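Local structure of PixA inclusion body protein (Burkholderia cenocepacia, 4LZK) at residues C[53-58]-C[180-185]. The protein is of unknown function but belongs to the PixA family of bacterial inclusion body proteins and packs as a beta-rich subunit in a six-chain assembly. Numbering follows the deposited sequence.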
# COMPACT_ATOMS: atom_id res chain seq x y z
N LEU C 53 3.38 -9.82 -12.29
CA LEU C 53 4.56 -9.06 -12.43
C LEU C 53 4.51 -7.86 -11.52
O LEU C 53 3.51 -7.63 -10.86
CB LEU C 53 4.77 -8.65 -13.90
CG LEU C 53 3.69 -7.68 -14.43
CD1 LEU C 53 4.38 -6.49 -15.07
CD2 LEU C 53 2.85 -8.40 -15.44
N PHE C 54 5.58 -7.09 -11.47
CA PHE C 54 5.68 -5.89 -10.65
C PHE C 54 6.26 -4.77 -11.57
O PHE C 54 7.10 -5.06 -12.42
CB PHE C 54 6.63 -6.16 -9.53
CG PHE C 54 6.32 -7.39 -8.74
CD1 PHE C 54 5.35 -7.37 -7.76
CD2 PHE C 54 7.01 -8.56 -8.95
CE1 PHE C 54 5.07 -8.50 -6.99
CE2 PHE C 54 6.73 -9.72 -8.18
CZ PHE C 54 5.76 -9.67 -7.20
N MSE C 55 5.86 -3.55 -11.40
CA MSE C 55 6.43 -2.44 -12.22
C MSE C 55 6.92 -1.37 -11.25
O MSE C 55 6.26 -1.09 -10.29
CB MSE C 55 5.41 -1.85 -13.16
CG MSE C 55 5.16 -2.74 -14.38
SE MSE C 55 3.91 -1.97 -15.69
CE MSE C 55 5.18 -0.86 -16.58
N LEU C 56 8.11 -0.86 -11.49
CA LEU C 56 8.75 0.14 -10.65
C LEU C 56 9.16 1.31 -11.53
O LEU C 56 9.46 1.10 -12.76
CB LEU C 56 9.99 -0.47 -10.10
CG LEU C 56 9.73 -1.76 -9.26
CD1 LEU C 56 11.07 -2.28 -8.87
CD2 LEU C 56 8.84 -1.60 -8.06
N ASN C 57 9.23 2.50 -10.97
CA ASN C 57 9.70 3.64 -11.70
C ASN C 57 10.46 4.59 -10.76
O ASN C 57 10.25 4.61 -9.55
CB ASN C 57 8.54 4.39 -12.42
CG ASN C 57 7.58 4.98 -11.45
OD1 ASN C 57 6.69 4.28 -11.00
ND2 ASN C 57 7.85 6.22 -10.97
N GLY C 58 11.41 5.30 -11.30
CA GLY C 58 12.17 6.24 -10.48
C GLY C 58 11.36 7.48 -10.16
O GLY C 58 10.38 7.82 -10.81
N TRP C 180 0.94 -8.10 -20.98
CA TRP C 180 0.15 -7.60 -19.87
C TRP C 180 -0.24 -6.15 -20.16
O TRP C 180 0.35 -5.48 -21.07
CB TRP C 180 0.90 -7.65 -18.58
CG TRP C 180 1.89 -6.52 -18.32
CD1 TRP C 180 1.63 -5.37 -17.62
CD2 TRP C 180 3.26 -6.43 -18.70
NE1 TRP C 180 2.72 -4.62 -17.53
CE2 TRP C 180 3.75 -5.18 -18.23
CE3 TRP C 180 4.14 -7.26 -19.39
CZ2 TRP C 180 5.07 -4.75 -18.42
CZ3 TRP C 180 5.44 -6.83 -19.59
CH2 TRP C 180 5.90 -5.59 -19.12
N VAL C 181 -1.24 -5.65 -19.45
CA VAL C 181 -1.69 -4.32 -19.65
C VAL C 181 -1.43 -3.55 -18.41
O VAL C 181 -1.67 -4.05 -17.29
CB VAL C 181 -3.19 -4.33 -19.97
CG1 VAL C 181 -3.78 -2.97 -20.10
CG2 VAL C 181 -3.45 -5.17 -21.20
N TRP C 182 -0.95 -2.32 -18.57
CA TRP C 182 -0.70 -1.43 -17.48
C TRP C 182 -1.33 -0.09 -17.79
O TRP C 182 -1.76 0.14 -18.92
CB TRP C 182 0.80 -1.35 -17.20
CG TRP C 182 1.72 -1.03 -18.30
CD1 TRP C 182 2.15 -1.85 -19.28
CD2 TRP C 182 2.42 0.22 -18.48
NE1 TRP C 182 3.03 -1.18 -20.12
CE2 TRP C 182 3.25 0.07 -19.64
CE3 TRP C 182 2.43 1.44 -17.79
CZ2 TRP C 182 4.02 1.08 -20.13
CZ3 TRP C 182 3.20 2.46 -18.26
CH2 TRP C 182 4.01 2.28 -19.44
N GLN C 183 -1.35 0.81 -16.83
CA GLN C 183 -2.13 2.04 -16.94
C GLN C 183 -1.27 3.26 -16.57
O GLN C 183 -0.43 3.22 -15.66
CB GLN C 183 -3.37 2.00 -15.99
CG GLN C 183 -4.17 0.73 -16.10
CD GLN C 183 -5.27 0.58 -15.04
OE1 GLN C 183 -5.06 0.89 -13.88
NE2 GLN C 183 -6.43 0.08 -15.46
N ALA C 184 -1.47 4.34 -17.32
CA ALA C 184 -0.72 5.54 -17.12
C ALA C 184 -1.63 6.75 -17.50
O ALA C 184 -2.66 6.58 -18.17
CB ALA C 184 0.51 5.49 -17.97
N ALA C 185 -1.28 7.94 -17.00
CA ALA C 185 -1.97 9.18 -17.24
C ALA C 185 -0.95 10.31 -17.21
O ALA C 185 0.06 10.27 -16.53
CB ALA C 185 -3.01 9.47 -16.17
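Two CH-pi contacts join Leu53 and Met55 to a pair of indoles, Trp180 and Trp182. In the first, Leu53 CD1 lies over one face of Trp180, 3.6 Å from the centroid of the five-membered ring and 17° off its normal. The other methyl covers the root of the same indole, with Leu53 CD2 at 3.6 Å from Trp180 CG, so both branches of the leucine are in use. The second donor is the terminal methyl of Met55, a selenomethionine: its CE lies over the centre of the Trp182 indole, beside the bond shared by its two rings and 3.7 Å from the centroid of the five-membered ring. A bend at chi3 (82°) turns this methyl along the indole while the selenium stays close to the start of the Trp182 side chain, with Met55 SE 3.5 Å from Trp182 CB.

This is face-to-face packing of two beta-sheets, as in a beta-sandwich. The axes of strands 53-57 and 180-185 run 10.2 Å apart at 32°, too far for backbone pairing, and the gap is filled by side chains from both layers. Backbone bonds run within the layers instead, from Phe54 to Val25 and from Trp180 to Thr160. Ile26 and Ile48 also pack on Leu53, and Leu72 on Met55.

The chalcogen contacts differ in direction. Met55 SE meets Trp180 at its edge, near the ring plane and 3.4 Å from Trp180 NE1, whereas it stands over the face of Trp182. Both are Met-aromatic contacts, and the one atom thus bridges the two indoles. All four residues are buried; the polar end of Trp182 is satisfied within its own sheet, where NE1 hydrogen-bonds to Thr160 OG1.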